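Local coordinates for alpha-Amylase (Thermotoga maritima, PDB 2B5D), which is classed as an alpha-amylase of glycosyl hydrolase family 57, with a mainly parallel beta-sheet core wrapped in helices and a largely helical C-terminal region, at residues R269-E272 / Y273-Y277; Y492-V496 / S497-D501; V165-K168 / N169-H173; T35-Y38 / I39-M43. All blocks are in the same frame, centred on the assembly; numbering follows the deposited sequence.

Interaction 1 of 4, residues R269-E272 / Y273-Y277; sequences REME and YIKDY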
loop_
_atom_site.group_PDB
_atom_site.type_symbol
_atom_site.label_atom_id
_atom_site.label_comp_id
_atom_site.label_asym_id
_atom_site.label_seq_id
_atom_site.Cartn_x
_atom_site.Cartn_y
_atom_site.Cartn_z
ATOM N N ARG A 269 22.181 -17.572 -6.268
ATOM C CA ARG A 269 23.407 -17.132 -6.918
ATOM C C ARG A 269 23.680 -15.651 -6.598
ATOM O O ARG A 269 22.749 -14.861 -6.392
ATOM C CB ARG A 269 23.325 -17.356 -8.426
ATOM C CG ARG A 269 24.612 -17.803 -9.056
ATOM C CD ARG A 269 24.616 -19.290 -9.385
ATOM N NE ARG A 269 25.469 -20.060 -8.488
ATOM C CZ ARG A 269 25.993 -21.256 -8.760
ATOM N NH1 ARG A 269 25.774 -21.869 -9.918
ATOM N NH2 ARG A 269 26.763 -21.842 -7.855
ATOM N N GLU A 270 24.963 -15.288 -6.547
ATOM C CA GLU A 270 25.381 -13.914 -6.225
ATOM C C GLU A 270 24.871 -12.911 -7.250
ATOM O O GLU A 270 24.845 -13.191 -8.445
ATOM C CB GLU A 270 26.899 -13.818 -6.087
ATOM C CG GLU A 270 27.484 -14.798 -5.072
ATOM C CD GLU A 270 28.858 -14.363 -4.579
ATOM O OE1 GLU A 270 29.833 -15.136 -4.741
ATOM O OE2 GLU A 270 28.961 -13.239 -4.043
ATOM N N MET A 271 24.475 -11.745 -6.742
ATOM C CA MET A 271 23.811 -10.689 -7.508
ATOM C C MET A 271 24.502 -10.261 -8.818
ATOM O O MET A 271 23.826 -10.044 -9.840
ATOM C CB MET A 271 23.563 -9.471 -6.609
ATOM C CG MET A 271 22.885 -8.294 -7.313
ATOM S SD MET A 271 21.352 -8.768 -8.143
ATOM C CE MET A 271 20.256 -8.967 -6.725
ATOM N N GLU A 272 25.831 -10.129 -8.785
ATOM C CA GLU A 272 26.573 -9.697 -9.975
ATOM C C GLU A 272 26.577 -10.782 -11.041
ATOM O O GLU A 272 26.528 -10.491 -12.241
ATOM C CB GLU A 272 28.002 -9.257 -9.638
ATOM C CG GLU A 272 28.482 -8.098 -10.539
ATOM C CD GLU A 272 29.957 -7.768 -10.373
ATOM O OE1 GLU A 272 30.719 -8.652 -9.921
ATOM O OE2 GLU A 272 30.347 -6.622 -10.702
ATOM N N TYR A 273 26.623 -12.031 -10.582
ATOM C CA TYR A 273 26.508 -13.200 -11.446
ATOM C C TYR A 273 25.152 -13.243 -12.165
ATOM O O TYR A 273 25.081 -13.474 -13.380
ATOM C CB TYR A 273 26.698 -14.469 -10.610
ATOM C CG TYR A 273 26.600 -15.745 -11.406
ATOM C CD1 TYR A 273 25.355 -16.263 -11.793
ATOM C CD2 TYR A 273 27.746 -16.440 -11.779
ATOM C CE1 TYR A 273 25.261 -17.436 -12.535
ATOM C CE2 TYR A 273 27.660 -17.615 -12.514
ATOM C CZ TYR A 273 26.417 -18.105 -12.886
ATOM O OH TYR A 273 26.341 -19.265 -13.611
ATOM N N ILE A 274 24.093 -12.990 -11.397
ATOM C CA ILE A 274 22.726 -13.346 -11.788
ATOM C C ILE A 274 21.884 -12.197 -12.370
ATOM O O ILE A 274 20.789 -12.439 -12.885
ATOM C CB ILE A 274 21.980 -14.080 -10.604
ATOM C CG1 ILE A 274 20.823 -14.950 -11.129
ATOM C CG2 ILE A 274 21.550 -13.102 -9.494
ATOM C CD1 ILE A 274 21.259 -16.125 -12.008
ATOM N N LYS A 275 22.442 -10.980 -12.335
ATOM C CA LYS A 275 21.749 -9.704 -12.644
ATOM C C LYS A 275 20.831 -9.652 -13.877
ATOM O O LYS A 275 19.683 -9.210 -13.770
ATOM C CB LYS A 275 22.762 -8.530 -12.669
ATOM C CG LYS A 275 22.210 -7.126 -13.102
ATOM C CD LYS A 275 20.943 -6.651 -12.328
ATOM C CE LYS A 275 21.200 -6.325 -10.847
ATOM N NZ LYS A 275 21.754 -4.953 -10.629
ATOM N N ASP A 276 21.331 -10.077 -15.035
ATOM C CA ASP A 276 20.534 -9.993 -16.265
ATOM C C ASP A 276 19.795 -11.298 -16.634
ATOM O O ASP A 276 19.643 -11.641 -17.816
ATOM C CB ASP A 276 21.376 -9.458 -17.429
ATOM C CG ASP A 276 22.615 -10.279 -17.672
ATOM O OD1 ASP A 276 23.021 -11.033 -16.755
ATOM O OD2 ASP A 276 23.180 -10.164 -18.778
ATOM N N TYR A 277 19.342 -12.015 -15.604
ATOM C CA TYR A 277 18.430 -13.149 -15.764
ATOM C C TYR A 277 17.271 -13.024 -14.788
ATOM O O TYR A 277 16.285 -13.751 -14.894
ATOM C CB TYR A 277 19.155 -14.479 -15.586
ATOM C CG TYR A 277 20.423 -14.582 -16.395
ATOM C CD1 TYR A 277 21.671 -14.448 -15.781
ATOM C CD2 TYR A 277 20.383 -14.787 -17.778
ATOM C CE1 TYR A 277 22.846 -14.532 -16.522
ATOM C CE2 TYR A 277 21.553 -14.869 -18.528
ATOM C CZ TYR A 277 22.775 -14.741 -17.890
ATOM O OH TYR A 277 23.933 -14.824 -18.610
#
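Arg-269 lays the aliphatic part of its side chain over one face of the Tyr-273 ring, and this is the tight part of the contact. Arg-269 CG comes closest, 3.2 Å from Tyr-273 CD1, while its CD sits 4.1 Å from the ring centroid in a CH-pi contact. Bends at chi2 and chi3 carry the guanidinium on above the same face, its plane turned 53° from that of the tyrosine. With Arg-269 CZ 5.5 Å from the ring centroid, any cation-pi attraction is weak at best. The charge is met instead by salt bridges to Glu-88 and Glu-95. In the backbone, Ile-274 N donates to Glu-270 O at 3.1 Å and more weakly to Met-271 O, and Ile-274 CG2 approaches Arg-269 O at 3.8 Å.

The other side is looser and partly open to solvent. There Met-271 and Lys-275, one turn apart, cross at a slant with Met-271 SD 3.6 Å from Lys-275 CE. Tyr-273 also packs on Glu-88 and Arg-91, which ties the short helix 271-274 to helix 68-91. With Glu-270 in the N-cap position, this is a short helix entered from a loop, its opening turn closed by the i to i+4 bond from Ile-274 N to Glu-270 O.

Interaction 2 of 4, residues Y492-V496 / S497-D501; sequences YDQLV and SGRID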
loop_
_atom_site.group_PDB
_atom_site.type_symbol
_atom_site.label_atom_id
_atom_site.label_comp_id
_atom_site.label_asym_id
_atom_site.label_seq_id
_atom_site.Cartn_x
_atom_site.Cartn_y
_atom_site.Cartn_z
ATOM N N TYR A 492 -17.013 3.900 -25.155
ATOM C CA TYR A 492 -18.439 4.121 -25.099
ATOM C C TYR A 492 -18.704 5.604 -25.245
ATOM O O TYR A 492 -19.586 6.014 -26.025
ATOM C CB TYR A 492 -19.018 3.595 -23.785
ATOM C CG TYR A 492 -20.467 3.918 -23.594
ATOM C CD1 TYR A 492 -21.455 3.196 -24.276
ATOM C CD2 TYR A 492 -20.875 4.963 -22.747
ATOM C CE1 TYR A 492 -22.809 3.493 -24.116
ATOM C CE2 TYR A 492 -22.223 5.280 -22.585
ATOM C CZ TYR A 492 -23.190 4.538 -23.278
ATOM O OH TYR A 492 -24.542 4.818 -23.123
ATOM N N ASP A 493 -17.946 6.398 -24.488
ATOM C CA ASP A 493 -18.066 7.843 -24.521
ATOM C C ASP A 493 -17.755 8.487 -25.864
ATOM O O ASP A 493 -18.491 9.342 -26.322
ATOM C CB ASP A 493 -17.196 8.437 -23.442
ATOM C CG ASP A 493 -17.797 8.255 -22.104
ATOM O OD1 ASP A 493 -19.004 7.875 -22.060
ATOM O OD2 ASP A 493 -17.077 8.480 -21.107
ATOM N N GLN A 494 -16.685 8.053 -26.505
ATOM C CA GLN A 494 -16.380 8.571 -27.818
ATOM C C GLN A 494 -17.493 8.253 -28.829
ATOM O O GLN A 494 -17.794 9.078 -29.683
ATOM C CB GLN A 494 -15.050 8.031 -28.298
ATOM C CG GLN A 494 -13.950 8.379 -27.344
ATOM C CD GLN A 494 -12.624 7.787 -27.723
ATOM O OE1 GLN A 494 -11.652 7.944 -26.997
ATOM N NE2 GLN A 494 -12.565 7.109 -28.862
ATOM N N LEU A 495 -18.103 7.072 -28.713
ATOM C CA LEU A 495 -19.056 6.609 -29.703
ATOM C C LEU A 495 -20.328 7.394 -29.557
ATOM O O LEU A 495 -20.810 7.978 -30.513
ATOM C CB LEU A 495 -19.345 5.110 -29.559
ATOM C CG LEU A 495 -20.154 4.464 -30.696
ATOM C CD1 LEU A 495 -19.401 4.517 -32.040
ATOM C CD2 LEU A 495 -20.417 3.036 -30.335
ATOM N N VAL A 496 -20.830 7.423 -28.337
ATOM C CA VAL A 496 -22.076 8.069 -27.980
ATOM C C VAL A 496 -22.087 9.590 -28.263
ATOM O O VAL A 496 -23.142 10.239 -28.198
ATOM C CB VAL A 496 -22.388 7.723 -26.493
ATOM C CG1 VAL A 496 -23.387 8.660 -25.843
ATOM C CG2 VAL A 496 -22.871 6.287 -26.409
ATOM N N SER A 497 -20.932 10.154 -28.602
ATOM C CA SER A 497 -20.838 11.607 -28.730
ATOM C C SER A 497 -20.184 12.098 -30.027
ATOM O O SER A 497 -19.936 13.278 -30.174
ATOM C CB SER A 497 -20.142 12.206 -27.499
ATOM O OG SER A 497 -18.768 11.876 -27.493
ATOM N N GLY A 498 -19.918 11.210 -30.973
ATOM C CA GLY A 498 -19.364 11.636 -32.252
ATOM C C GLY A 498 -17.854 11.793 -32.283
ATOM O O GLY A 498 -17.257 11.933 -33.363
ATOM N N ARG A 499 -17.214 11.748 -31.120
ATOM C CA ARG A 499 -15.790 12.045 -31.065
ATOM C C ARG A 499 -14.907 10.802 -30.947
ATOM O O ARG A 499 -14.017 10.720 -30.084
ATOM C CB ARG A 499 -15.474 13.085 -29.970
ATOM C CG ARG A 499 -16.196 12.855 -28.662
ATOM C CD ARG A 499 -15.706 13.769 -27.536
ATOM N NE ARG A 499 -16.054 13.184 -26.245
ATOM C CZ ARG A 499 -15.301 12.292 -25.598
ATOM N NH1 ARG A 499 -14.139 11.898 -26.129
ATOM N NH2 ARG A 499 -15.701 11.794 -24.422
ATOM N N ILE A 500 -15.139 9.841 -31.835
ATOM C CA ILE A 500 -14.246 8.681 -31.880
ATOM C C ILE A 500 -12.821 9.162 -32.074
ATOM O O ILE A 500 -12.540 9.940 -32.985
ATOM C CB ILE A 500 -14.627 7.649 -32.974
ATOM C CG1 ILE A 500 -15.963 6.996 -32.641
ATOM C CG2 ILE A 500 -13.541 6.566 -33.119
ATOM C CD1 ILE A 500 -16.497 6.161 -33.792
ATOM N N ASP A 501 -11.933 8.654 -31.224
ATOM C CA ASP A 501 -10.547 9.062 -31.153
ATOM C C ASP A 501 -9.731 7.930 -31.722
ATOM O O ASP A 501 -9.462 6.936 -31.066
ATOM C CB ASP A 501 -10.235 9.321 -29.682
ATOM C CG ASP A 501 -8.808 9.751 -29.424
ATOM O OD1 ASP A 501 -8.622 10.379 -28.341
ATOM O OD2 ASP A 501 -7.901 9.446 -30.251
#
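Ser-497 reaches back over the C-terminal part of helix 473-496, and its OG donates to Asp-493 O at 2.8 Å. With OG set between its own backbone N and carbonyl carbon (chi1 70°), the hydroxyl faces that carbonyl, tilted 23° from the carbonyl plane. The remaining hydrogen bonds across the turn are weak backbone ones: Ser-497 N to Gln-494 O at 3.5 Å, and Gly-498 N to Leu-495 O at 3.4 Å. Gly-498 has a positive phi (85°), which swings the chain away from the helical path.

Among the charged groups, Arg-499 reaches back with an extended chain so that one face of its guanidinium lies against the helix backbone, over Gln-494 CA and Asp-493 C. Arg-499 NH1 is 3.7 Å from Gln-494 CG and Arg-499 NH2 is 3.8 Å from Asp-493 CB. The Asp-493 carboxylate does not touch it; the salt bridge is to Asp-22 of the second subunit, at the subunit interface.

Apolar contact is made by Leu-495 and Ile-500, which run side by side with their CD1 atoms 3.8 Å apart. Leu-495 continues onto Val-445 and Leu-449, and Ile-500 onto Leu-444, all on helix 443-458, while Leu-433 of helix 418-436 also meets Leu-495. Asp-501, at the N-cap, accepts weak bonds at OD2 from Glu-503 N and Met-504 N, so the loop leads directly into helix 502-511.

Interaction 3 of 4, residues V165-K168 / N169-H173; sequences VGVK and NYEKH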
loop_
_atom_site.group_PDB
_atom_site.type_symbol
_atom_site.label_atom_id
_atom_site.label_comp_id
_atom_site.label_asym_id
_atom_site.label_seq_id
_atom_site.Cartn_x
_atom_site.Cartn_y
_atom_site.Cartn_z
ATOM N N VAL A 165 -18.001 -17.089 -29.276
ATOM C CA VAL A 165 -16.682 -16.559 -29.565
ATOM C C VAL A 165 -15.571 -17.592 -29.345
ATOM O O VAL A 165 -14.693 -17.748 -30.205
ATOM C CB VAL A 165 -16.443 -15.172 -28.903
ATOM C CG1 VAL A 165 -14.987 -14.693 -29.112
ATOM C CG2 VAL A 165 -17.419 -14.124 -29.518
ATOM N N GLY A 166 -15.650 -18.343 -28.241
ATOM C CA GLY A 166 -14.744 -19.468 -28.031
ATOM C C GLY A 166 -14.777 -20.490 -29.148
ATOM O O GLY A 166 -13.719 -20.929 -29.649
ATOM N N VAL A 167 -16.010 -20.885 -29.529
ATOM C CA VAL A 167 -16.215 -21.902 -30.574
ATOM C C VAL A 167 -15.580 -21.463 -31.884
ATOM O O VAL A 167 -14.774 -22.201 -32.472
ATOM C CB VAL A 167 -17.748 -22.263 -30.729
ATOM C CG1 VAL A 167 -17.996 -23.084 -31.961
ATOM C CG2 VAL A 167 -18.277 -23.010 -29.415
ATOM N N LYS A 168 -15.904 -20.239 -32.320
ATOM C CA LYS A 168 -15.323 -19.675 -33.542
ATOM C C LYS A 168 -13.823 -19.511 -33.442
ATOM O O LYS A 168 -13.085 -19.808 -34.416
ATOM C CB LYS A 168 -15.966 -18.345 -33.885
ATOM C CG LYS A 168 -17.383 -18.447 -34.438
ATOM C CD LYS A 168 -17.765 -17.168 -35.196
ATOM C CE LYS A 168 -19.305 -17.010 -35.325
ATOM N NZ LYS A 168 -20.015 -18.307 -35.635
ATOM N N ASN A 169 -13.344 -19.077 -32.270
ATOM C CA ASN A 169 -11.899 -18.954 -32.086
ATOM C C ASN A 169 -11.130 -20.272 -32.231
ATOM O O ASN A 169 -10.060 -20.329 -32.865
ATOM C CB ASN A 169 -11.535 -18.236 -30.784
ATOM C CG ASN A 169 -10.082 -17.885 -30.742
ATOM O OD1 ASN A 169 -9.664 -16.937 -31.403
ATOM N ND2 ASN A 169 -9.280 -18.694 -30.037
ATOM N N TYR A 170 -11.687 -21.323 -31.649
ATOM C CA TYR A 170 -11.185 -22.653 -31.862
ATOM C C TYR A 170 -11.184 -23.056 -33.338
ATOM O O TYR A 170 -10.170 -23.603 -33.843
ATOM C CB TYR A 170 -11.986 -23.652 -31.003
ATOM C CG TYR A 170 -11.580 -25.106 -31.091
ATOM C CD1 TYR A 170 -10.926 -25.744 -30.023
ATOM C CD2 TYR A 170 -11.888 -25.871 -32.225
ATOM C CE1 TYR A 170 -10.603 -27.091 -30.086
ATOM C CE2 TYR A 170 -11.554 -27.227 -32.307
ATOM C CZ TYR A 170 -10.925 -27.836 -31.226
ATOM O OH TYR A 170 -10.602 -29.171 -31.309
ATOM N N GLU A 171 -12.316 -22.851 -34.017
ATOM C CA GLU A 171 -12.394 -23.142 -35.456
ATOM C C GLU A 171 -11.260 -22.492 -36.248
ATOM O O GLU A 171 -10.616 -23.158 -37.071
ATOM C CB GLU A 171 -13.723 -22.688 -36.047
ATOM C CG GLU A 171 -14.960 -23.392 -35.494
ATOM C CD GLU A 171 -16.182 -23.124 -36.361
ATOM O OE1 GLU A 171 -16.254 -23.754 -37.457
ATOM O OE2 GLU A 171 -17.057 -22.290 -35.963
ATOM N N LYS A 172 -11.041 -21.194 -35.996
ATOM C CA LYS A 172 -9.977 -20.406 -36.622
ATOM C C LYS A 172 -8.595 -21.038 -36.467
ATOM O O LYS A 172 -7.872 -21.197 -37.435
ATOM C CB LYS A 172 -9.982 -18.984 -36.068
ATOM C CG LYS A 172 -8.799 -18.100 -36.565
ATOM C CD LYS A 172 -8.744 -16.773 -35.826
ATOM C CE LYS A 172 -7.869 -16.876 -34.575
ATOM N NZ LYS A 172 -7.762 -15.522 -33.910
ATOM N N HIS A 173 -8.234 -21.426 -35.249
ATOM C CA HIS A 173 -6.926 -22.034 -35.040
ATOM C C HIS A 173 -6.869 -23.487 -35.421
ATOM O O HIS A 173 -5.829 -23.964 -35.863
ATOM C CB HIS A 173 -6.493 -21.933 -33.571
ATOM C CG HIS A 173 -6.235 -20.540 -33.099
ATOM N ND1 HIS A 173 -7.004 -19.934 -32.125
ATOM C CD2 HIS A 173 -5.283 -19.640 -33.440
ATOM C CE1 HIS A 173 -6.537 -18.722 -31.885
ATOM N NE2 HIS A 173 -5.502 -18.512 -32.681
#
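Glu-171 sets CG beside its own backbone N (chi1 -63°) and extends from there, which lays its side chain back along the preceding turn toward Val-167 and Lys-168. Glu-171 CG comes to 3.3 Å from Val-167 O, and Glu-171 OE2 ends 4.1 Å from Lys-168 CG, with Val-167 CG1 at a similar distance. Lys-168 also carries CG beside its backbone N (chi1 -73°), and the two chains cross at a slant. Their charged ends stay apart, with Lys-168 NZ 5.0 Å from Glu-171 OE2; any attraction there would act at a distance, on the exposed side of the helix.

Helix 156-174 is the connecting helix of a beta-alpha-beta unit between the parallel strands 137-142 and 180-182. Regular i to i+4 bonds hold this part of it: Asn-169 N to Val-165 O at 2.8 Å, Tyr-170 N to Gly-166 O at 2.9 Å, Glu-171 N to Val-167 O at 3.0 Å and Lys-172 N to Lys-168 O at 2.9 Å. Gly-166 O takes a second, weak bond from Thr-141 OG1 of strand 137-142.

The buried side faces the sheet and helix 59-66. Tyr-170 hydrogen-bonds through OH with Ile-139 O and Gln-132 NE2, while Asn-169 packs on Pro-59 and Met-62. Lys-172, partly exposed, forms salt bridges through NZ to Glu-63 and Glu-517.

Interaction 4 of 4, residues T35-Y38 / I39-M43; sequences TETY and IPLLM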
loop_
_atom_site.group_PDB
_atom_site.type_symbol
_atom_site.label_atom_id
_atom_site.label_comp_id
_atom_site.label_asym_id
_atom_site.label_seq_id
_atom_site.Cartn_x
_atom_site.Cartn_y
_atom_site.Cartn_z
ATOM N N THR A 35 7.509 -23.864 -21.459
ATOM C CA THR A 35 8.752 -24.597 -21.219
ATOM C C THR A 35 8.504 -25.812 -20.354
ATOM O O THR A 35 8.945 -26.909 -20.687
ATOM C CB THR A 35 9.843 -23.670 -20.598
ATOM O OG1 THR A 35 10.151 -22.626 -21.525
ATOM C CG2 THR A 35 11.128 -24.436 -20.276
ATOM N N GLU A 36 7.776 -25.609 -19.257
ATOM C CA GLU A 36 7.555 -26.648 -18.249
ATOM C C GLU A 36 6.450 -27.638 -18.605
ATOM O O GLU A 36 6.527 -28.819 -18.239
ATOM C CB GLU A 36 7.207 -26.004 -16.906
ATOM C CG GLU A 36 8.179 -24.922 -16.417
ATOM C CD GLU A 36 9.232 -25.423 -15.428
ATOM O OE1 GLU A 36 9.853 -24.543 -14.766
ATOM O OE2 GLU A 36 9.438 -26.668 -15.299
ATOM N N THR A 37 5.407 -27.169 -19.294
ATOM C CA THR A 37 4.231 -28.012 -19.550
ATOM C C THR A 37 3.915 -28.274 -21.011
ATOM O O THR A 37 3.895 -29.408 -21.406
ATOM C CB THR A 37 2.980 -27.479 -18.800
ATOM O OG1 THR A 37 3.297 -27.308 -17.419
ATOM C CG2 THR A 37 1.813 -28.460 -18.914
ATOM N N TYR A 38 3.673 -27.244 -21.821
ATOM C CA TYR A 38 3.150 -27.492 -23.175
ATOM C C TYR A 38 4.098 -28.231 -24.142
ATOM O O TYR A 38 3.673 -29.158 -24.858
ATOM C CB TYR A 38 2.599 -26.218 -23.820
ATOM C CG TYR A 38 1.733 -25.401 -22.910
ATOM C CD1 TYR A 38 0.808 -25.999 -22.066
ATOM C CD2 TYR A 38 1.840 -24.027 -22.892
ATOM C CE1 TYR A 38 0.017 -25.241 -21.218
ATOM C CE2 TYR A 38 1.046 -23.259 -22.057
ATOM C CZ TYR A 38 0.144 -23.876 -21.211
ATOM O OH TYR A 38 -0.635 -23.089 -20.363
ATOM N N ILE A 39 5.372 -27.849 -24.170
ATOM C CA ILE A 39 6.332 -28.557 -25.047
ATOM C C ILE A 39 6.700 -29.968 -24.532
ATOM O O ILE A 39 6.768 -30.902 -25.318
ATOM C CB ILE A 39 7.583 -27.665 -25.394
ATOM C CG1 ILE A 39 7.201 -26.581 -26.410
ATOM C CG2 ILE A 39 8.778 -28.509 -25.901
ATOM C CD1 ILE A 39 8.235 -25.414 -26.541
ATOM N N PRO A 40 6.960 -30.127 -23.216
ATOM C CA PRO A 40 7.152 -31.482 -22.674
ATOM C C PRO A 40 5.956 -32.437 -22.900
ATOM O O PRO A 40 6.167 -33.631 -23.006
ATOM C CB PRO A 40 7.348 -31.238 -21.175
ATOM C CG PRO A 40 7.878 -29.867 -21.081
ATOM C CD PRO A 40 7.167 -29.104 -22.183
ATOM N N LEU A 41 4.723 -31.928 -22.953
ATOM C CA LEU A 41 3.586 -32.747 -23.423
ATOM C C LEU A 41 3.768 -33.180 -24.865
ATOM O O LEU A 41 3.615 -34.346 -25.199
ATOM C CB LEU A 41 2.248 -32.014 -23.273
ATOM C CG LEU A 41 1.663 -31.814 -21.874
ATOM C CD1 LEU A 41 0.362 -31.022 -21.971
ATOM C CD2 LEU A 41 1.435 -33.148 -21.143
ATOM N N LEU A 42 4.105 -32.230 -25.716
ATOM C CA LEU A 42 4.441 -32.515 -27.093
ATOM C C LEU A 42 5.549 -33.565 -27.200
ATOM O O LEU A 42 5.425 -34.526 -27.942
ATOM C CB LEU A 42 4.836 -31.220 -27.814
ATOM C CG LEU A 42 3.809 -30.522 -28.723
ATOM C CD1 LEU A 42 2.388 -30.988 -28.491
ATOM C CD2 LEU A 42 3.915 -29.026 -28.599
ATOM N N MET A 43 6.628 -33.379 -26.452
ATOM C CA MET A 43 7.712 -34.345 -26.439
ATOM C C MET A 43 7.233 -35.731 -26.018
ATOM O O MET A 43 7.559 -36.740 -26.639
ATOM C CB MET A 43 8.841 -33.838 -25.544
ATOM C CG MET A 43 9.872 -33.032 -26.335
ATOM S SD MET A 43 10.745 -31.741 -25.408
ATOM C CE MET A 43 10.759 -32.406 -23.739
#
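A wide pi-type turn and a proline kink meet in the middle of helix 27-47, where the ring of Pro-40 fits against the carbonyls of Thr-35, Glu-36 and Thr-37. Having no N-H to give, Pro-40 interrupts the backbone ladder. Pro-40 CG lies 3.2 Å from Thr-35 O and 3.3 Å from Glu-36 O, and its CD 3.2 Å from Thr-35 O and 3.4 Å from Thr-37 O, so the ring occupies the place where Glu-36 O would otherwise take a helical N-H.

The helix connects strand 3-11 to its parallel neighbour 53-57, a beta-alpha-beta crossover in the distorted beta/alpha barrel expected of family 57. Regular bonding returns straight after the kink: Leu-41 N donates to Thr-37 O at 3.1 Å and Leu-42 N to Tyr-38 O at 3.2 Å, the latter donor tilted 28° from the carbonyl plane. Leu-41 carries CG beside its backbone N (chi1 -72°), and that CG lies 3.3 Å from the same Thr-37 O.

Most of the side chains here are buried. Thr-35 OG1 hydrogen-bonds with Tyr-74 OH and with Phe-31 O, and Thr-37 OG1 with Phe-353 O. Ile-39 packs on Ile-113, Val-116 and Phe-117 of helix 97-119, while Tyr-38 and Leu-42 both meet Ile-124.

All four contacts are local, but their settings differ. Interactions 3 and 4 are buried, lie within connecting helices of the beta/alpha core, and have centres about 23 Å apart; one is a regular helix, the other a kinked one. Interactions 1 and 2 lie further out, their centres about 32 and 36 Å from the centre of the chain; interaction 1 opens a short helix, while interaction 2 joins the end of one helix to the start of the next. Charge follows place: Arg-269 forms its salt bridges within its own chain, whereas Arg-499 pairs across a subunit boundary. Helix 68-91 is shared, since both interaction 1 and Thr-35 and Ile-39 of interaction 4 pack on it. Interaction 2 alone belongs to the C-terminal helical region.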